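Local coordinates for protein bottromycin amidohydrolase (Streptomyces purpureus, PDB 6I5S) that probably hydrolyses an amide bond in a thiazoline-containing precursor, acting through a zinc centre as a gatekeeper of bottromycin biosynthesis, at residues G232-V237 with D247-A252; V269-V274 with R331-L336; A275-T280 with R284-S289; Q305-D310 with G350-V355. All blocks are in the same frame, centred on the assembly; numbering follows the deposited sequence.

Interaction 1. Residues G232-V237 with D247-A252; sequences GFVPNV and DALADA
L249 of the helical segment 247-252 reaches between two valines of the loop 232-237, and its side chain traces the buried part of this contact. Its CB lies 4.1 Å from CG1 of V237. Beyond it, CG stands anti to the backbone N (chi1 177°), which carries the branched end past V237 so that CD1 comes 4.1 Å from CB of V234. The other methyl, CD2, turns to the indole of W276. V237 in turn uses CG1 alone on the helix: with this methyl anti to the carbonyl carbon (chi1 -63°), it rests 3.9 Å from CB of A248 and close to the backbone N of L249, while its CG2 is directed to W276. Nearer the surface, the ring of P235 presses CD against CB of A252 at 3.4 Å, tighter than ordinary van der Waals contact, and CG follows at 4.0 Å from the same methyl. A248 and A252 are one turn apart, joined by the bond from A252 N to A248 O, so their small methyls offer a shallow surface on which proline and valine can come close. The packing is apolar throughout. Behind it, W276 of helix 273-280 touches V234, V237 and L249 together, whereas helix 316-338 brings L329 against V234 and L325 against L249, and its R321 forms a salt bridge with D247 of helix 245-254.

Interaction 2. Residues V269-V274 with R331-L336; sequences VCPTLV and RIARAL
V269 holds CG1 anti to its backbone N (chi1 172°), and L336 extends CD1 nearly anti to its CA (chi2 166°); these two settings bring the methyls together at 4.3 Å from V269 CG1 to L336 CD1. One turn earlier on the helix, A333 has no torsion to adjust, and its CB meets the ring of P271 at CG, 4.2 Å away. Both touches are methyl or methylene against methyl, and at these separations the packing is comfortable rather than tight. All four residues are buried and apolar. P271 starts the turn that leads from the strand into helix 273-280. In the next residue, T272, the backbone takes a left-handed conformation, and its OG1 hydrogen-bonds ND1 of the zinc ligand H229, which makes it a second-shell residue of the metal site. At the start of the following helix, the backbone N atoms of L273 and V274 are both bound by the carboxylate of E363. Strand 268-270 is the middle one of three parallel strands, bonded through V269 to R342 and L344 and through C270 to T227 and H229, and helix 316-338 packs against it on the crossover to strand 342-343.

Interaction 3. Residues A275-T280 with R284-S289; sequences AWRART and RFTRPS
In the long connection between strands 268-270 and 342-343 of the amidohydrolase barrel, helix 273-280 is followed by a loop that passes across its side, and R277 and A278 receive F285 and T286 of that crossing chain. R277 lies obliquely across F285. A bend in its chain (chi2 77°) brings the methylenes alongside the phenylalanine, with CG 4.0 Å from F285 CB and CD 3.9 Å from F285 CD2. The ring atom F285 CD2 stands over one face of the guanidinium, toward its rim, and the two planes are 56° apart, so this is an inclined contact and not a flat stack. The charged end of R277 is employed further on: NE forms a salt bridge with E366 and NH1 another with D327, which should fix the rotation of the guanidinium. F285 itself has a cation-pi partner in R369, and R284 CG sits over the centre of its ring. T286 fits against the helix backbone, CG2 lying 3.8 Å from A278 CB while OG1 approaches A278 CA at 3.3 Å. That hydroxyl is bound by OE1 of E282, whose other carboxylate oxygen takes the backbone N of F285, so one acidic group braces the turn. Inside the helix, R277 O is gripped twice by T280: its backbone N lies 3.2 Å away, and its OG1 donates a shorter bond of 2.7 Å to R277 O, meeting the carbonyl at 148° and only slightly tilted out of its plane.

Interaction 4. Residues Q305-D310 with G350-V355; sequences QAAARD and GNPFVV
F353 presents the edge of its ring, not a face, to the helix bearing A307 and A308. The backbone N of A308 lies in the plane of the ring, 3.8 Å from F353 CE2, and A307 CB approaches the same edge near that plane. CZ meets the methyl of A308, with 3.8 Å from F353 CZ to A308 CB. P352 works beside the ring: its CB presses on A307 CB at 3.5 Å, with CG of the proline a little farther off, so the A307 methyl is touched by both residues of the loop. The aromatic group gets there because CG is anti to the carbonyl carbon (chi1 -62°) on a backbone with positive phi. Around the ring, W304 meets it with planes inclined at about 45°, and V292 and L293 of helix 290-295 add further cover. W304 also fastens the loop by a bond from NE1 to G350 O. The loop closes on itself through V354 N to N351 O, 3.0 Å, and follows shortly after the zinc ligand D348. P352 and F353 are the two central residues of a type II beta turn, with proline in its favoured first corner and phenylalanine in the second, where glycine is common.

How the interactions relate
Following the chain from strand 226-228, interaction 1 closes a short loop when helix 245-254 returns onto 232-237. Interaction 2 opens next, at strand 268-270, and spans 56 residues before helix 316-338 completes it. Interaction 3 is nested inside that span, joining helix 273-280 to the loop just after it. Interaction 4 starts within the same span, on helix 301-313, but ends beyond it at 350-355, so interactions 2 and 4 cross. Helix 273-280 is shared by interactions 2 and 3, and its W276 reaches interaction 1. Interactions 3 and 4 lie nearest, centres 8 Å apart, with T286 CG2 3.6 Å from F353 CB.

Interaction 1. Residues G232-V237 with D247-A252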
loop_
_atom_site.group_PDB
_atom_site.type_symbol
_atom_site.label_atom_id
_atom_site.label_comp_id
_atom_site.label_asym_id
_atom_site.label_seq_id
_atom_site.Cartn_x
_atom_site.Cartn_y
_atom_site.Cartn_z
ATOM N N GLY A 232 -1.522 12.291 -14.911
ATOM C CA GLY A 232 -2.711 12.998 -15.379
ATOM C C GLY A 232 -2.753 14.427 -14.887
ATOM O O GLY A 232 -2.923 15.358 -15.661
ATOM N N PHE A 233 -2.612 14.610 -13.576
ATOM C CA PHE A 233 -2.374 15.957 -13.045
ATOM C C PHE A 233 -0.965 16.430 -13.389
ATOM O O PHE A 233 -0.734 17.626 -13.631
ATOM C CB PHE A 233 -2.583 15.967 -11.530
ATOM C CG PHE A 233 -4.003 15.645 -11.112
ATOM C CD1 PHE A 233 -5.001 16.617 -11.212
ATOM C CD2 PHE A 233 -4.339 14.377 -10.710
ATOM C CE1 PHE A 233 -6.305 16.310 -10.878
ATOM C CE2 PHE A 233 -5.635 14.057 -10.369
ATOM C CZ PHE A 233 -6.618 15.044 -10.440
ATOM N N VAL A 234 -0.008 15.515 -13.359
ATOM C CA VAL A 234 1.348 15.752 -13.839
ATOM C C VAL A 234 1.700 14.622 -14.782
ATOM O O VAL A 234 1.098 13.548 -14.716
ATOM C CB VAL A 234 2.357 15.827 -12.664
ATOM C CG1 VAL A 234 1.934 16.900 -11.734
ATOM C CG2 VAL A 234 2.434 14.535 -11.951
ATOM N N PRO A 235 2.677 14.820 -15.642
ATOM C CA PRO A 235 3.056 13.772 -16.575
ATOM C C PRO A 235 3.882 12.686 -15.901
ATOM O O PRO A 235 4.587 12.909 -14.919
ATOM C CB PRO A 235 3.887 14.523 -17.625
ATOM C CG PRO A 235 4.388 15.669 -16.951
ATOM C CD PRO A 235 3.454 16.058 -15.855
ATOM N N ASN A 236 3.800 11.491 -16.466
ATOM C CA ASN A 236 4.698 10.415 -16.072
ATOM C C ASN A 236 6.068 10.702 -16.683
ATOM O O ASN A 236 6.386 10.259 -17.804
ATOM C CB ASN A 236 4.162 9.048 -16.521
ATOM C CG ASN A 236 5.089 7.937 -16.140
ATOM O OD1 ASN A 236 6.169 8.165 -15.548
ATOM N ND2 ASN A 236 4.690 6.717 -16.451
ATOM N N VAL A 237 6.851 11.532 -15.991
ATOM C CA VAL A 237 8.153 11.938 -16.510
ATOM C C VAL A 237 9.141 10.786 -16.560
ATOM O O VAL A 237 10.175 10.884 -17.226
ATOM C CB VAL A 237 8.728 13.101 -15.665
ATOM C CG1 VAL A 237 7.830 14.326 -15.779
ATOM C CG2 VAL A 237 8.914 12.721 -14.214
ATOM N N ASP A 247 13.234 18.605 -15.090
ATOM C CA ASP A 247 12.857 19.794 -15.849
ATOM C C ASP A 247 11.423 19.685 -16.368
ATOM O O ASP A 247 10.658 20.651 -16.329
ATOM C CB ASP A 247 13.813 19.986 -17.034
ATOM C CG ASP A 247 15.217 20.371 -16.615
ATOM O OD1 ASP A 247 15.441 20.710 -15.429
ATOM O OD2 ASP A 247 16.103 20.341 -17.491
ATOM N N ALA A 248 11.053 18.530 -16.910
ATOM C CA ALA A 248 9.695 18.339 -17.402
ATOM C C ALA A 248 8.682 18.413 -16.263
ATOM O O ALA A 248 7.598 18.981 -16.407
ATOM C CB ALA A 248 9.596 16.975 -18.113
ATOM N N LEU A 249 9.013 17.854 -15.118
ATOM C CA LEU A 249 8.093 17.964 -13.993
ATOM C C LEU A 249 8.023 19.419 -13.533
ATOM O O LEU A 249 6.932 19.945 -13.293
ATOM C CB LEU A 249 8.515 17.038 -12.845
ATOM C CG LEU A 249 7.694 17.075 -11.569
ATOM C CD1 LEU A 249 6.268 16.610 -11.865
ATOM C CD2 LEU A 249 8.299 16.202 -10.409
ATOM N N ALA A 250 9.180 20.095 -13.420
ATOM C CA ALA A 250 9.171 21.512 -13.074
ATOM C C ALA A 250 8.297 22.323 -14.028
ATOM O O ALA A 250 7.532 23.183 -13.595
ATOM C CB ALA A 250 10.594 22.056 -13.070
ATOM N N ASP A 251 8.399 22.057 -15.335
ATOM C CA ASP A 251 7.586 22.766 -16.315
ATOM C C ASP A 251 6.104 22.481 -16.111
ATOM O O ASP A 251 5.267 23.391 -16.214
ATOM C CB ASP A 251 8.013 22.352 -17.713
ATOM C CG ASP A 251 9.355 22.962 -18.139
ATOM O OD1 ASP A 251 9.933 23.826 -17.403
ATOM O OD2 ASP A 251 9.825 22.564 -19.234
ATOM N N ALA A 252 5.755 21.216 -15.858
ATOM C CA ALA A 252 4.366 20.859 -15.621
ATOM C C ALA A 252 3.811 21.609 -14.419
ATOM O O ALA A 252 2.692 22.135 -14.449
ATOM C CB ALA A 252 4.255 19.349 -15.407
#

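Interaction 2. Residues V269-V274 with R331-L336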
loop_
_atom_site.group_PDB
_atom_site.type_symbol
_atom_site.label_atom_id
_atom_site.label_comp_id
_atom_site.label_asym_id
_atom_site.label_seq_id
_atom_site.Cartn_x
_atom_site.Cartn_y
_atom_site.Cartn_z
ATOM N N VAL A 269 -7.618 8.834 -5.218
ATOM C CA VAL A 269 -6.310 9.255 -5.710
ATOM C C VAL A 269 -5.243 8.655 -4.797
ATOM O O VAL A 269 -5.277 8.888 -3.604
ATOM C CB VAL A 269 -6.199 10.795 -5.732
ATOM C CG1 VAL A 269 -4.783 11.217 -6.049
ATOM C CG2 VAL A 269 -7.175 11.346 -6.734
ATOM N N CYS A 270 -4.299 7.908 -5.364
ATOM C CA CYS A 270 -3.215 7.259 -4.625
ATOM C C CYS A 270 -1.902 7.863 -5.112
ATOM O O CYS A 270 -1.333 7.405 -6.101
ATOM C CB CYS A 270 -3.258 5.733 -4.836
ATOM S SG CYS A 270 -2.035 4.907 -3.870
ATOM N N PRO A 271 -1.375 8.897 -4.437
ATOM C CA PRO A 271 -0.257 9.665 -5.028
ATOM C C PRO A 271 1.115 9.018 -4.910
ATOM O O PRO A 271 2.037 9.439 -5.623
ATOM C CB PRO A 271 -0.307 11.007 -4.267
ATOM C CG PRO A 271 -1.005 10.700 -2.963
ATOM C CD PRO A 271 -2.011 9.580 -3.295
ATOM N N THR A 272 1.287 8.039 -4.024
ATOM C CA THR A 272 2.564 7.373 -3.767
ATOM C C THR A 272 3.708 8.370 -3.685
ATOM O O THR A 272 4.717 8.261 -4.370
ATOM C CB THR A 272 2.884 6.269 -4.782
ATOM O OG1 THR A 272 3.116 6.809 -6.072
ATOM C CG2 THR A 272 1.751 5.282 -4.906
ATOM N N LEU A 273 3.579 9.292 -2.725
ATOM C CA LEU A 273 4.589 10.349 -2.603
ATOM C C LEU A 273 5.936 9.765 -2.192
ATOM O O LEU A 273 7.003 10.237 -2.642
ATOM C CB LEU A 273 4.138 11.400 -1.597
ATOM C CG LEU A 273 2.869 12.121 -2.041
ATOM C CD1 LEU A 273 2.316 12.944 -0.854
ATOM C CD2 LEU A 273 3.095 13.079 -3.259
ATOM N N VAL A 274 5.906 8.747 -1.328
ATOM C CA VAL A 274 7.151 8.090 -0.886
ATOM C C VAL A 274 7.937 7.532 -2.059
ATOM O O VAL A 274 9.180 7.542 -2.041
ATOM C CB VAL A 274 6.847 6.997 0.153
ATOM C CG1 VAL A 274 5.908 5.915 -0.405
ATOM C CG2 VAL A 274 8.151 6.382 0.713
ATOM N N ARG A 331 1.623 18.984 -1.803
ATOM C CA ARG A 331 0.629 20.051 -1.677
ATOM C C ARG A 331 -0.502 19.882 -2.679
ATOM O O ARG A 331 -1.648 20.230 -2.377
ATOM C CB ARG A 331 1.310 21.424 -1.794
ATOM C CG ARG A 331 2.263 21.693 -0.598
ATOM C CD ARG A 331 2.560 23.174 -0.468
ATOM N NE ARG A 331 3.489 23.642 -1.495
ATOM C CZ ARG A 331 4.803 23.458 -1.445
ATOM N NH1 ARG A 331 5.350 22.809 -0.422
ATOM N NH2 ARG A 331 5.566 23.925 -2.417
ATOM N N ILE A 332 -0.218 19.317 -3.849
ATOM C CA ILE A 332 -1.288 19.022 -4.813
ATOM C C ILE A 332 -2.226 17.952 -4.262
ATOM O O ILE A 332 -3.461 18.093 -4.348
ATOM C CB ILE A 332 -0.706 18.590 -6.164
ATOM C CG1 ILE A 332 -0.005 19.772 -6.828
ATOM C CG2 ILE A 332 -1.835 18.056 -7.053
ATOM C CD1 ILE A 332 0.733 19.413 -8.087
ATOM N N ALA A 333 -1.656 16.904 -3.646
ATOM C CA ALA A 333 -2.451 15.863 -2.980
ATOM C C ALA A 333 -3.332 16.475 -1.901
ATOM O O ALA A 333 -4.523 16.168 -1.823
ATOM C CB ALA A 333 -1.531 14.791 -2.391
ATOM N N ARG A 334 -2.781 17.421 -1.094
ATOM C CA ARG A 334 -3.607 18.068 -0.065
ATOM C C ARG A 334 -4.718 18.886 -0.693
ATOM O O ARG A 334 -5.871 18.859 -0.237
ATOM C CB ARG A 334 -2.782 18.972 0.853
ATOM C CG ARG A 334 -3.677 19.669 1.934
ATOM C CD ARG A 334 -2.909 20.539 2.884
ATOM N NE ARG A 334 -2.175 21.598 2.201
ATOM C CZ ARG A 334 -1.586 22.615 2.817
ATOM N NH1 ARG A 334 -1.658 22.734 4.140
ATOM N NH2 ARG A 334 -0.930 23.520 2.105
ATOM N N ALA A 335 -4.398 19.613 -1.757
ATOM C CA ALA A 335 -5.396 20.458 -2.393
ATOM C C ALA A 335 -6.509 19.613 -3.005
ATOM O O ALA A 335 -7.688 19.997 -2.974
ATOM C CB ALA A 335 -4.727 21.331 -3.469
ATOM N N LEU A 336 -6.150 18.451 -3.549
ATOM C CA LEU A 336 -7.157 17.522 -4.055
ATOM C C LEU A 336 -8.097 17.053 -2.939
ATOM O O LEU A 336 -9.329 17.021 -3.108
ATOM C CB LEU A 336 -6.448 16.344 -4.735
ATOM C CG LEU A 336 -5.916 16.588 -6.140
ATOM C CD1 LEU A 336 -4.940 15.481 -6.594
ATOM C CD2 LEU A 336 -7.094 16.680 -7.097
#

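Interaction 3. Residues A275-T280 with R284-S289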
loop_
_atom_site.group_PDB
_atom_site.type_symbol
_atom_site.label_atom_id
_atom_site.label_comp_id
_atom_site.label_asym_id
_atom_site.label_seq_id
_atom_site.Cartn_x
_atom_site.Cartn_y
_atom_site.Cartn_z
ATOM N N ALA A 275 7.246 7.041 -3.088
ATOM C CA ALA A 275 7.934 6.524 -4.282
ATOM C C ALA A 275 8.497 7.639 -5.166
ATOM O O ALA A 275 9.620 7.526 -5.684
ATOM C CB ALA A 275 6.948 5.626 -5.082
ATOM N N TRP A 276 7.722 8.696 -5.401
ATOM C CA TRP A 276 8.280 9.907 -6.036
ATOM C C TRP A 276 9.558 10.371 -5.336
ATOM O O TRP A 276 10.567 10.666 -5.979
ATOM C CB TRP A 276 7.248 11.020 -5.995
ATOM C CG TRP A 276 6.222 11.084 -7.096
ATOM C CD1 TRP A 276 4.891 10.731 -6.995
ATOM C CD2 TRP A 276 6.425 11.560 -8.420
ATOM N NE1 TRP A 276 4.244 10.998 -8.185
ATOM C CE2 TRP A 276 5.159 11.517 -9.078
ATOM C CE3 TRP A 276 7.535 12.085 -9.109
ATOM C CZ2 TRP A 276 4.982 11.946 -10.400
ATOM C CZ3 TRP A 276 7.350 12.531 -10.418
ATOM C CH2 TRP A 276 6.076 12.430 -11.059
ATOM N N ARG A 277 9.500 10.476 -4.010
ATOM C CA ARG A 277 10.651 10.917 -3.217
ATOM C C ARG A 277 11.849 10.008 -3.447
ATOM O O ARG A 277 12.961 10.460 -3.665
ATOM C CB ARG A 277 10.244 10.911 -1.739
ATOM C CG ARG A 277 11.307 11.382 -0.708
ATOM C CD ARG A 277 11.433 12.927 -0.687
ATOM N NE ARG A 277 10.159 13.515 -0.296
ATOM C CZ ARG A 277 9.919 14.831 -0.385
ATOM N NH1 ARG A 277 8.744 15.317 -0.041
ATOM N NH2 ARG A 277 10.837 15.655 -0.855
ATOM N N ALA A 278 11.637 8.694 -3.399
ATOM C CA ALA A 278 12.764 7.790 -3.613
ATOM C C ALA A 278 13.335 7.876 -5.019
ATOM O O ALA A 278 14.548 7.743 -5.193
ATOM C CB ALA A 278 12.318 6.344 -3.279
ATOM N N ARG A 279 12.512 8.149 -6.049
ATOM C CA ARG A 279 13.025 8.255 -7.417
ATOM C C ARG A 279 13.913 9.471 -7.644
ATOM O O ARG A 279 14.656 9.510 -8.637
ATOM C CB ARG A 279 11.849 8.275 -8.424
ATOM C CG ARG A 279 11.025 6.977 -8.469
ATOM C CD ARG A 279 9.703 7.126 -9.274
ATOM N NE ARG A 279 8.696 6.083 -8.987
ATOM C CZ ARG A 279 7.369 6.229 -9.114
ATOM N NH1 ARG A 279 6.821 7.374 -9.521
ATOM N NH2 ARG A 279 6.576 5.228 -8.796
ATOM N N THR A 280 13.827 10.494 -6.781
ATOM C CA THR A 280 14.609 11.720 -6.984
ATOM C C THR A 280 16.086 11.495 -6.747
ATOM O O THR A 280 16.912 12.242 -7.284
ATOM C CB THR A 280 14.196 12.842 -6.037
ATOM O OG1 THR A 280 14.462 12.462 -4.688
ATOM C CG2 THR A 280 12.759 13.287 -6.233
ATOM N N ARG A 284 17.384 12.866 2.243
ATOM C CA ARG A 284 16.838 13.328 3.517
ATOM C C ARG A 284 15.739 12.393 4.041
ATOM O O ARG A 284 15.747 12.010 5.221
ATOM C CB ARG A 284 16.308 14.760 3.366
ATOM C CG ARG A 284 15.571 15.250 4.577
ATOM C CD ARG A 284 15.328 16.778 4.593
ATOM N NE ARG A 284 15.319 17.227 5.977
ATOM C CZ ARG A 284 16.349 17.777 6.605
ATOM N NH1 ARG A 284 17.481 18.044 5.960
ATOM N NH2 ARG A 284 16.229 18.100 7.880
ATOM N N PHE A 285 14.761 12.033 3.186
ATOM C CA PHE A 285 13.661 11.185 3.626
ATOM C C PHE A 285 13.795 9.735 3.193
ATOM O O PHE A 285 13.243 8.864 3.864
ATOM C CB PHE A 285 12.328 11.743 3.111
ATOM C CG PHE A 285 12.001 13.099 3.715
ATOM C CD1 PHE A 285 11.675 13.200 5.063
ATOM C CD2 PHE A 285 12.098 14.260 2.950
ATOM C CE1 PHE A 285 11.436 14.431 5.648
ATOM C CE2 PHE A 285 11.853 15.498 3.517
ATOM C CZ PHE A 285 11.511 15.592 4.857
ATOM N N THR A 286 14.489 9.462 2.084
ATOM C CA THR A 286 14.603 8.091 1.574
ATOM C C THR A 286 15.697 7.332 2.309
ATOM O O THR A 286 15.568 6.113 2.535
ATOM C CB THR A 286 14.877 8.140 0.056
ATOM O OG1 THR A 286 13.798 8.806 -0.593
ATOM C CG2 THR A 286 15.031 6.736 -0.578
ATOM N N ARG A 287 16.785 8.034 2.619
ATOM C CA ARG A 287 17.906 7.535 3.402
ATOM C C ARG A 287 18.467 6.228 2.837
ATOM O O ARG A 287 18.578 5.228 3.542
ATOM C CB ARG A 287 17.515 7.376 4.866
ATOM C CG ARG A 287 16.635 8.542 5.366
ATOM C CD ARG A 287 17.088 9.181 6.588
ATOM N NE ARG A 287 17.492 8.251 7.618
ATOM C CZ ARG A 287 18.716 8.114 8.097
ATOM N NH1 ARG A 287 19.706 8.893 7.661
ATOM N NH2 ARG A 287 18.935 7.193 9.036
ATOM N N PRO A 288 18.852 6.220 1.566
ATOM C CA PRO A 288 19.534 5.040 1.051
ATOM C C PRO A 288 20.794 4.783 1.873
ATOM O O PRO A 288 21.512 5.704 2.254
ATOM C CB PRO A 288 19.844 5.406 -0.403
ATOM C CG PRO A 288 19.874 6.863 -0.410
ATOM C CD PRO A 288 18.853 7.313 0.583
ATOM N N SER A 289 21.070 3.512 2.131
ATOM C CA SER A 289 22.206 3.154 2.958
ATOM C C SER A 289 22.583 1.718 2.657
ATOM O O SER A 289 21.799 0.954 2.086
ATOM C CB SER A 289 21.878 3.316 4.446
ATOM O OG SER A 289 20.795 2.452 4.821
#

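Interaction 4. Residues Q305-D310 with G350-V355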
loop_
_atom_site.group_PDB
_atom_site.type_symbol
_atom_site.label_atom_id
_atom_site.label_comp_id
_atom_site.label_asym_id
_atom_site.label_seq_id
_atom_site.Cartn_x
_atom_site.Cartn_y
_atom_site.Cartn_z
ATOM N N GLN A 305 20.983 -1.278 -5.827
ATOM C CA GLN A 305 22.358 -0.803 -5.764
ATOM C C GLN A 305 22.631 0.215 -6.868
ATOM O O GLN A 305 23.373 1.197 -6.669
ATOM C CB GLN A 305 23.309 -1.983 -5.890
ATOM C CG GLN A 305 24.790 -1.594 -5.663
ATOM C CD GLN A 305 25.216 -1.837 -4.260
ATOM O OE1 GLN A 305 24.887 -2.867 -3.689
ATOM N NE2 GLN A 305 25.938 -0.885 -3.676
ATOM N N ALA A 306 22.023 0.015 -8.036
ATOM C CA ALA A 306 22.170 1.000 -9.110
ATOM C C ALA A 306 21.537 2.326 -8.731
ATOM O O ALA A 306 22.069 3.391 -9.039
ATOM C CB ALA A 306 21.553 0.462 -10.391
ATOM N N ALA A 307 20.395 2.282 -8.080
ATOM C CA ALA A 307 19.770 3.511 -7.628
ATOM C C ALA A 307 20.626 4.193 -6.565
ATOM O O ALA A 307 20.706 5.424 -6.521
ATOM C CB ALA A 307 18.373 3.213 -7.092
ATOM N N ALA A 308 21.267 3.406 -5.697
ATOM C CA ALA A 308 22.180 3.971 -4.707
ATOM C C ALA A 308 23.329 4.714 -5.368
ATOM O O ALA A 308 23.774 5.748 -4.863
ATOM C CB ALA A 308 22.711 2.865 -3.799
ATOM N N ARG A 309 23.853 4.180 -6.471
ATOM C CA ARG A 309 24.898 4.862 -7.230
ATOM C C ARG A 309 24.398 6.190 -7.778
ATOM O O ARG A 309 25.114 7.205 -7.728
ATOM C CB ARG A 309 25.373 3.959 -8.360
ATOM C CG ARG A 309 26.581 4.500 -9.114
ATOM C CD ARG A 309 27.836 4.674 -8.233
ATOM N NE ARG A 309 28.196 3.455 -7.502
ATOM C CZ ARG A 309 28.960 2.469 -7.981
ATOM N NH1 ARG A 309 29.487 2.540 -9.206
ATOM N NH2 ARG A 309 29.196 1.393 -7.227
ATOM N N ASP A 310 23.162 6.212 -8.289
ATOM C CA ASP A 310 22.596 7.476 -8.744
ATOM C C ASP A 310 22.521 8.456 -7.589
ATOM O O ASP A 310 22.851 9.635 -7.741
ATOM C CB ASP A 310 21.194 7.296 -9.338
ATOM C CG ASP A 310 21.191 6.924 -10.821
ATOM O OD1 ASP A 310 22.143 7.251 -11.541
ATOM O OD2 ASP A 310 20.192 6.302 -11.281
ATOM N N GLY A 350 8.918 -2.049 -3.095
ATOM C CA GLY A 350 9.660 -2.835 -4.063
ATOM C C GLY A 350 10.522 -1.998 -4.976
ATOM O O GLY A 350 11.554 -2.468 -5.433
ATOM N N ASN A 351 10.095 -0.777 -5.268
ATOM C CA ASN A 351 10.962 0.191 -5.939
ATOM C C ASN A 351 12.181 0.449 -5.064
ATOM O O ASN A 351 12.128 0.254 -3.831
ATOM C CB ASN A 351 10.237 1.513 -6.162
ATOM C CG ASN A 351 9.290 1.497 -7.336
ATOM O OD1 ASN A 351 8.951 0.448 -7.831
ATOM N ND2 ASN A 351 8.819 2.674 -7.747
ATOM N N PRO A 352 13.301 0.886 -5.655
ATOM C CA PRO A 352 14.509 1.046 -4.846
ATOM C C PRO A 352 14.328 1.921 -3.613
ATOM O O PRO A 352 13.806 3.036 -3.684
ATOM C CB PRO A 352 15.489 1.632 -5.845
ATOM C CG PRO A 352 15.057 1.048 -7.207
ATOM C CD PRO A 352 13.580 1.061 -7.108
ATOM N N PHE A 353 14.687 1.355 -2.460
ATOM C CA PHE A 353 14.651 2.003 -1.148
ATOM C C PHE A 353 13.246 2.312 -0.658
ATOM O O PHE A 353 13.081 3.094 0.286
ATOM C CB PHE A 353 15.550 3.246 -1.174
ATOM C CG PHE A 353 16.955 2.861 -1.439
ATOM C CD1 PHE A 353 17.661 2.137 -0.491
ATOM C CD2 PHE A 353 17.539 3.112 -2.651
ATOM C CE1 PHE A 353 18.953 1.714 -0.734
ATOM C CE2 PHE A 353 18.842 2.691 -2.893
ATOM C CZ PHE A 353 19.536 1.995 -1.934
ATOM N N VAL A 354 12.232 1.658 -1.233
ATOM C CA VAL A 354 10.859 1.703 -0.726
ATOM C C VAL A 354 10.570 0.331 -0.126
ATOM O O VAL A 354 10.296 -0.615 -0.863
ATOM C CB VAL A 354 9.868 2.079 -1.805
ATOM C CG1 VAL A 354 8.500 2.296 -1.175
ATOM C CG2 VAL A 354 10.349 3.352 -2.537
ATOM N N VAL A 355 10.689 0.222 1.199
ATOM C CA VAL A 355 10.676 -1.070 1.886
ATOM C C VAL A 355 9.261 -1.355 2.354
ATOM O O VAL A 355 8.681 -0.567 3.105
ATOM C CB VAL A 355 11.649 -1.083 3.074
ATOM C CG1 VAL A 355 11.604 -2.453 3.843
ATOM C CG2 VAL A 355 13.084 -0.819 2.614
#